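Local coordinates for protein glycosyltransferase Gtf1 (Streptococcus pneumoniae, PDB 4PQG) that is a glycosyltransferase with a GT-B-type domain and an extended antiparallel beta-sheet domain, and holds uridine-5'-diphosphate in a pocket of the chain, at residues Y170-D184 and M187-D199. Numbering follows the deposited sequence.
Sequences YQRTFYNEDGTPVYD and MNQGKEEVYHFKD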
loop_
_atom_site.group_PDB
_atom_site.type_symbol
_atom_site.label_atom_id
_atom_site.label_comp_id
_atom_site.label_asym_id
_atom_site.label_seq_id
_atom_site.Cartn_x
_atom_site.Cartn_y
_atom_site.Cartn_z
ATOM N N TYR A 170 19.104 -19.339 10.073
ATOM C CA TYR A 170 19.293 -20.461 9.135
ATOM C C TYR A 170 18.035 -21.233 8.716
ATOM O O TYR A 170 18.034 -21.897 7.670
ATOM C CB TYR A 170 20.392 -21.421 9.605
ATOM C CG TYR A 170 20.144 -22.071 10.936
ATOM C CD1 TYR A 170 19.481 -23.299 11.024
ATOM C CD2 TYR A 170 20.587 -21.471 12.122
ATOM C CE1 TYR A 170 19.254 -23.915 12.250
ATOM C CE2 TYR A 170 20.363 -22.082 13.356
ATOM C CZ TYR A 170 19.698 -23.303 13.415
ATOM O OH TYR A 170 19.477 -23.910 14.637
ATOM N N GLN A 171 16.980 -21.166 9.518
ATOM C CA GLN A 171 15.774 -21.960 9.233
ATOM C C GLN A 171 14.531 -21.239 9.714
ATOM O O GLN A 171 14.538 -20.616 10.789
ATOM C CB GLN A 171 15.859 -23.339 9.908
ATOM C CG GLN A 171 14.688 -24.293 9.658
ATOM C CD GLN A 171 14.959 -25.684 10.214
ATOM O OE1 GLN A 171 16.092 -26.152 10.171
ATOM N NE2 GLN A 171 13.921 -26.345 10.755
ATOM N N ARG A 172 13.478 -21.329 8.904
ATOM C CA ARG A 172 12.135 -20.903 9.293
ATOM C C ARG A 172 11.206 -22.084 9.135
ATOM O O ARG A 172 11.226 -22.737 8.097
ATOM C CB ARG A 172 11.629 -19.813 8.359
ATOM C CG ARG A 172 12.278 -18.484 8.539
ATOM C CD ARG A 172 11.282 -17.409 8.150
ATOM N NE ARG A 172 11.912 -16.103 8.243
ATOM C CZ ARG A 172 12.463 -15.443 7.229
ATOM N NH1 ARG A 172 12.481 -15.950 6.002
ATOM N NH2 ARG A 172 13.001 -14.248 7.450
ATOM N N THR A 173 10.373 -22.345 10.133
ATOM C CA THR A 173 9.430 -23.464 10.052
ATOM C C THR A 173 8.021 -22.913 10.244
ATOM O O THR A 173 7.813 -22.057 11.099
ATOM C CB THR A 173 9.741 -24.553 11.114
ATOM O OG1 THR A 173 10.992 -25.177 10.818
ATOM C CG2 THR A 173 8.648 -25.642 11.155
ATOM N N PHE A 174 7.080 -23.397 9.440
ATOM C CA PHE A 174 5.664 -23.033 9.566
ATOM C C PHE A 174 4.856 -24.221 10.076
ATOM O O PHE A 174 5.098 -25.368 9.662
ATOM C CB PHE A 174 5.111 -22.467 8.244
ATOM C CG PHE A 174 5.595 -21.066 7.955
ATOM C CD1 PHE A 174 4.813 -19.963 8.293
ATOM C CD2 PHE A 174 6.857 -20.843 7.403
ATOM C CE1 PHE A 174 5.273 -18.671 8.074
ATOM C CE2 PHE A 174 7.317 -19.555 7.171
ATOM C CZ PHE A 174 6.522 -18.462 7.512
ATOM N N TYR A 175 3.901 -23.933 10.957
ATOM C CA TYR A 175 3.146 -24.958 11.683
ATOM C C TYR A 175 1.667 -25.008 11.316
ATOM O O TYR A 175 1.085 -24.017 10.805
ATOM C CB TYR A 175 3.247 -24.728 13.194
ATOM C CG TYR A 175 4.664 -24.754 13.691
ATOM C CD1 TYR A 175 5.275 -25.957 14.024
ATOM C CD2 TYR A 175 5.392 -23.564 13.834
ATOM C CE1 TYR A 175 6.583 -25.995 14.461
ATOM C CE2 TYR A 175 6.701 -23.580 14.281
ATOM C CZ TYR A 175 7.292 -24.806 14.582
ATOM O OH TYR A 175 8.596 -24.842 15.019
ATOM N N ASN A 176 1.074 -26.175 11.588
ATOM C CA ASN A 176 -0.379 -26.319 11.647
ATOM C C ASN A 176 -0.895 -25.996 13.051
ATOM O O ASN A 176 -0.108 -25.859 13.992
ATOM C CB ASN A 176 -0.792 -27.752 11.256
ATOM C CG ASN A 176 -0.819 -27.970 9.755
ATOM O OD1 ASN A 176 -0.948 -27.033 8.965
ATOM N ND2 ASN A 176 -0.702 -29.223 9.349
ATOM N N GLU A 177 -2.220 -25.893 13.195
ATOM C CA GLU A 177 -2.844 -25.624 14.501
ATOM C C GLU A 177 -2.388 -26.539 15.634
ATOM O O GLU A 177 -2.178 -26.074 16.760
ATOM C CB GLU A 177 -4.366 -25.703 14.409
ATOM C CG GLU A 177 -4.996 -24.553 13.656
ATOM C CD GLU A 177 -6.511 -24.580 13.754
ATOM O OE1 GLU A 177 -7.095 -25.672 13.945
ATOM O OE2 GLU A 177 -7.122 -23.505 13.646
ATOM N N ASP A 178 -2.209 -27.822 15.332
ATOM C CA ASP A 178 -1.886 -28.808 16.370
ATOM C C ASP A 178 -0.414 -28.797 16.781
ATOM O O ASP A 178 -0.002 -29.619 17.592
ATOM C CB ASP A 178 -2.310 -30.223 15.943
ATOM C CG ASP A 178 -1.565 -30.716 14.718
ATOM O OD1 ASP A 178 -0.623 -30.037 14.238
ATOM O OD2 ASP A 178 -1.946 -31.790 14.210
ATOM N N GLY A 179 0.371 -27.877 16.212
ATOM C CA GLY A 179 1.782 -27.747 16.575
ATOM C C GLY A 179 2.739 -28.576 15.722
ATOM O O GLY A 179 3.956 -28.525 15.928
ATOM N N THR A 180 2.211 -29.329 14.761
ATOM C CA THR A 180 3.067 -30.076 13.846
ATOM C C THR A 180 3.581 -29.175 12.716
ATOM O O THR A 180 2.827 -28.373 12.173
ATOM C CB THR A 180 2.373 -31.339 13.264
ATOM O OG1 THR A 180 1.202 -30.968 12.532
ATOM C CG2 THR A 180 1.955 -32.288 14.377
ATOM N N PRO A 181 4.870 -29.311 12.352
ATOM C CA PRO A 181 5.426 -28.505 11.266
ATOM C C PRO A 181 4.898 -28.958 9.934
ATOM O O PRO A 181 4.674 -30.149 9.746
ATOM C CB PRO A 181 6.933 -28.803 11.337
ATOM C CG PRO A 181 7.026 -30.142 11.998
ATOM C CD PRO A 181 5.915 -30.118 13.026
ATOM N N VAL A 182 4.675 -28.014 9.027
ATOM C CA VAL A 182 4.256 -28.314 7.673
ATOM C C VAL A 182 5.464 -28.281 6.746
ATOM O O VAL A 182 5.648 -29.183 5.923
ATOM C CB VAL A 182 3.210 -27.321 7.142
ATOM C CG1 VAL A 182 2.866 -27.622 5.682
ATOM C CG2 VAL A 182 1.962 -27.373 8.007
ATOM N N TYR A 183 6.282 -27.237 6.857
ATOM C CA TYR A 183 7.443 -27.131 5.980
ATOM C C TYR A 183 8.524 -26.271 6.618
ATOM O O TYR A 183 8.227 -25.472 7.509
ATOM C CB TYR A 183 7.037 -26.592 4.602
ATOM C CG TYR A 183 6.609 -25.130 4.545
ATOM C CD1 TYR A 183 7.515 -24.125 4.173
ATOM C CD2 TYR A 183 5.303 -24.755 4.852
ATOM C CE1 TYR A 183 7.110 -22.783 4.084
ATOM C CE2 TYR A 183 4.889 -23.421 4.792
ATOM C CZ TYR A 183 5.794 -22.444 4.398
ATOM O OH TYR A 183 5.384 -21.126 4.323
ATOM N N ASP A 184 9.763 -26.455 6.167
ATOM C CA ASP A 184 10.914 -25.677 6.649
ATOM C C ASP A 184 11.474 -24.883 5.482
ATOM O O ASP A 184 11.476 -25.364 4.354
ATOM C CB ASP A 184 12.027 -26.585 7.212
ATOM C CG ASP A 184 11.501 -27.634 8.182
ATOM O OD1 ASP A 184 10.784 -27.242 9.145
ATOM O OD2 ASP A 184 11.808 -28.850 7.987
ATOM N N MET A 187 17.480 -21.123 4.994
ATOM C CA MET A 187 17.871 -19.764 4.662
ATOM C C MET A 187 19.362 -19.661 4.395
ATOM O O MET A 187 20.168 -20.368 5.000
ATOM C CB MET A 187 17.506 -18.813 5.813
ATOM C CG MET A 187 16.044 -18.853 6.220
ATOM S SD MET A 187 14.925 -18.270 4.925
ATOM C CE MET A 187 15.607 -16.635 4.621
ATOM N N ASN A 188 19.730 -18.761 3.494
ATOM C CA ASN A 188 21.137 -18.441 3.294
ATOM C C ASN A 188 21.268 -16.949 3.015
ATOM O O ASN A 188 20.888 -16.457 1.943
ATOM C CB ASN A 188 21.759 -19.305 2.187
ATOM C CG ASN A 188 23.216 -18.947 1.902
ATOM O OD1 ASN A 188 23.858 -18.230 2.664
ATOM N ND2 ASN A 188 23.732 -19.450 0.794
ATOM N N GLN A 189 21.767 -16.243 4.025
ATOM C CA GLN A 189 21.948 -14.789 3.982
ATOM C C GLN A 189 20.695 -14.058 3.475
ATOM O O GLN A 189 20.767 -13.236 2.563
ATOM C CB GLN A 189 23.209 -14.421 3.177
ATOM C CG GLN A 189 24.532 -14.852 3.828
ATOM C CD GLN A 189 24.730 -14.311 5.251
ATOM O OE1 GLN A 189 24.463 -13.134 5.536
ATOM N NE2 GLN A 189 25.212 -15.171 6.148
ATOM N N GLY A 190 19.545 -14.383 4.064
ATOM C CA GLY A 190 18.268 -13.788 3.655
ATOM C C GLY A 190 17.590 -14.401 2.439
ATOM O O GLY A 190 16.448 -14.060 2.107
ATOM N N LYS A 191 18.270 -15.299 1.748
ATOM C CA LYS A 191 17.642 -15.934 0.599
ATOM C C LYS A 191 16.926 -17.203 1.079
ATOM O O LYS A 191 17.507 -18.006 1.798
ATOM C CB LYS A 191 18.689 -16.240 -0.476
ATOM C CG LYS A 191 18.124 -16.825 -1.761
ATOM C CD LYS A 191 19.241 -17.153 -2.746
ATOM C CE LYS A 191 18.764 -18.156 -3.790
ATOM N NZ LYS A 191 19.910 -18.861 -4.433
ATOM N N GLU A 192 15.669 -17.359 0.675
ATOM C CA GLU A 192 14.900 -18.585 0.933
ATOM C C GLU A 192 15.284 -19.601 -0.145
ATOM O O GLU A 192 14.776 -19.571 -1.269
ATOM C CB GLU A 192 13.389 -18.297 0.907
ATOM C CG GLU A 192 12.925 -17.274 1.943
ATOM C CD GLU A 192 11.519 -16.724 1.672
ATOM O OE1 GLU A 192 10.783 -17.287 0.846
ATOM O OE2 GLU A 192 11.148 -15.694 2.274
ATOM N N GLU A 193 16.198 -20.494 0.192
ATOM C CA GLU A 193 16.808 -21.345 -0.823
ATOM C C GLU A 193 16.048 -22.645 -1.062
ATOM O O GLU A 193 15.851 -23.059 -2.195
ATOM C CB GLU A 193 18.279 -21.619 -0.478
ATOM C CG GLU A 193 19.178 -20.411 -0.715
ATOM C CD GLU A 193 20.665 -20.741 -0.746
ATOM O OE1 GLU A 193 21.075 -21.838 -0.281
ATOM O OE2 GLU A 193 21.431 -19.885 -1.233
ATOM N N VAL A 194 15.610 -23.276 0.017
ATOM C CA VAL A 194 14.988 -24.594 -0.067
ATOM C C VAL A 194 13.751 -24.602 0.820
ATOM O O VAL A 194 13.806 -24.147 1.969
ATOM C CB VAL A 194 15.995 -25.672 0.406
ATOM C CG1 VAL A 194 15.335 -27.026 0.563
ATOM C CG2 VAL A 194 17.199 -25.770 -0.533
ATOM N N TYR A 195 12.636 -25.109 0.289
ATOM C CA TYR A 195 11.404 -25.249 1.054
ATOM C C TYR A 195 11.105 -26.721 1.173
ATOM O O TYR A 195 10.719 -27.368 0.187
ATOM C CB TYR A 195 10.222 -24.575 0.351
ATOM C CG TYR A 195 10.451 -23.130 -0.015
ATOM C CD1 TYR A 195 9.829 -22.106 0.712
ATOM C CD2 TYR A 195 11.271 -22.773 -1.104
ATOM C CE1 TYR A 195 10.021 -20.779 0.390
ATOM C CE2 TYR A 195 11.465 -21.435 -1.441
ATOM C CZ TYR A 195 10.833 -20.446 -0.684
ATOM O OH TYR A 195 10.985 -19.123 -0.986
ATOM N N HIS A 196 11.306 -27.254 2.371
ATOM C CA HIS A 196 11.267 -28.694 2.555
ATOM C C HIS A 196 9.918 -29.059 3.091
ATOM O O HIS A 196 9.600 -28.747 4.245
ATOM C CB HIS A 196 12.389 -29.172 3.483
ATOM C CG HIS A 196 12.633 -30.676 3.419
ATOM N ND1 HIS A 196 11.643 -31.584 3.574
ATOM C CD2 HIS A 196 13.804 -31.406 3.210
ATOM C CE1 HIS A 196 12.149 -32.823 3.448
ATOM N NE2 HIS A 196 13.476 -32.712 3.235
ATOM N N PHE A 197 9.113 -29.712 2.257
ATOM C CA PHE A 197 7.755 -30.097 2.668
ATOM C C PHE A 197 7.623 -31.511 3.247
ATOM O O PHE A 197 6.516 -32.043 3.321
ATOM C CB PHE A 197 6.745 -29.884 1.535
ATOM C CG PHE A 197 6.229 -28.479 1.449
ATOM C CD1 PHE A 197 4.931 -28.181 1.843
ATOM C CD2 PHE A 197 7.050 -27.447 0.987
ATOM C CE1 PHE A 197 4.440 -26.882 1.764
ATOM C CE2 PHE A 197 6.569 -26.140 0.909
ATOM C CZ PHE A 197 5.260 -25.861 1.294
ATOM N N LYS A 198 8.749 -32.087 3.673
ATOM C CA LYS A 198 8.813 -33.390 4.361
ATOM C C LYS A 198 8.767 -34.542 3.362
ATOM O O LYS A 198 9.671 -35.381 3.351
ATOM C CB LYS A 198 7.766 -33.573 5.494
ATOM C CG LYS A 198 7.552 -32.382 6.459
ATOM C CD LYS A 198 8.815 -31.974 7.181
ATOM C CE LYS A 198 8.527 -31.036 8.352
ATOM N NZ LYS A 198 9.725 -30.952 9.235
ATOM N N ASP A 199 7.745 -34.549 2.500
ATOM C CA ASP A 199 7.634 -35.550 1.427
ATOM C C ASP A 199 8.029 -35.033 0.032
ATOM O O ASP A 199 7.961 -35.775 -0.975
ATOM C CB ASP A 199 6.230 -36.164 1.406
ATOM C CG ASP A 199 5.130 -35.154 1.083
ATOM O OD1 ASP A 199 5.411 -33.962 0.786
ATOM O OD2 ASP A 199 3.956 -35.572 1.125
HETATM O O HOH W 1 12.769 -14.148 3.769
HETATM O O HOH W 2 4.271 -31.055 4.969
HETATM O O HOH W 3 10.336 -28.912 11.072
#
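Tyr183 and Phe197 pack together where three consecutive strands, 166-175, 181-188 and 191-196, form a beta meander of two hairpins within the extended antiparallel sheet domain of this glycosyltransferase. The two aromatic planes are nearly parallel, 4° apart, but so far offset that the rings barely overlap. Instead, CB of Tyr183 sits over the centre of the Phe197 ring, 3.5 Å from its centroid, a CH-pi contact. With chi1 at 70°, CG of Tyr183 lies between its backbone N and carbonyl carbon, which sets its ring alongside Phe197; CZ of Phe197 lies over one face of the Tyr183 ring, toward its rim. Phe77 meets Phe197 edge-to-face, Phe202 and Phe208 also touch it, and the hydroxyl of the buried Tyr183 hydrogen-bonds to the backbone O of Tyr74. Beside this core, Asp184 and His196 form a hydrogen-bonded antiparallel pair: His196 N meets Asp184 O at 2.7 Å, and Asp184 N returns to His196 O at 3.0 Å. At the far end, Met187 N donates to Tyr170 O, 2.8 Å.

On the Tyr183 face, at a partly exposed site, Arg172 reaches the bent Met187 side chain, its NH1 3.5 Å from CE, while its long salt bridge to Glu192 is supplemented by a water joining Arg172 NH1 to Glu192 OE2. Arg172 NE forms a salt bridge with Glu158, and Tyr74 bonds to Glu192 OE1. Another water ties the carbonyls of Val182 and Phe197 past the end of the strand pairing. The loose, solvent side is the opposite face, where exposed Lys198, bent at chi2 (-59°), crosses Pro181 and Asp184 at about a right angle. Both Asp184 oxygens are engaged: Thr173 OG1 donates to OD1 on its anti side, a water links OD1 to the lysine, and Lys198 NZ forms a salt bridge with OD2 from its syn side at 3.2 Å.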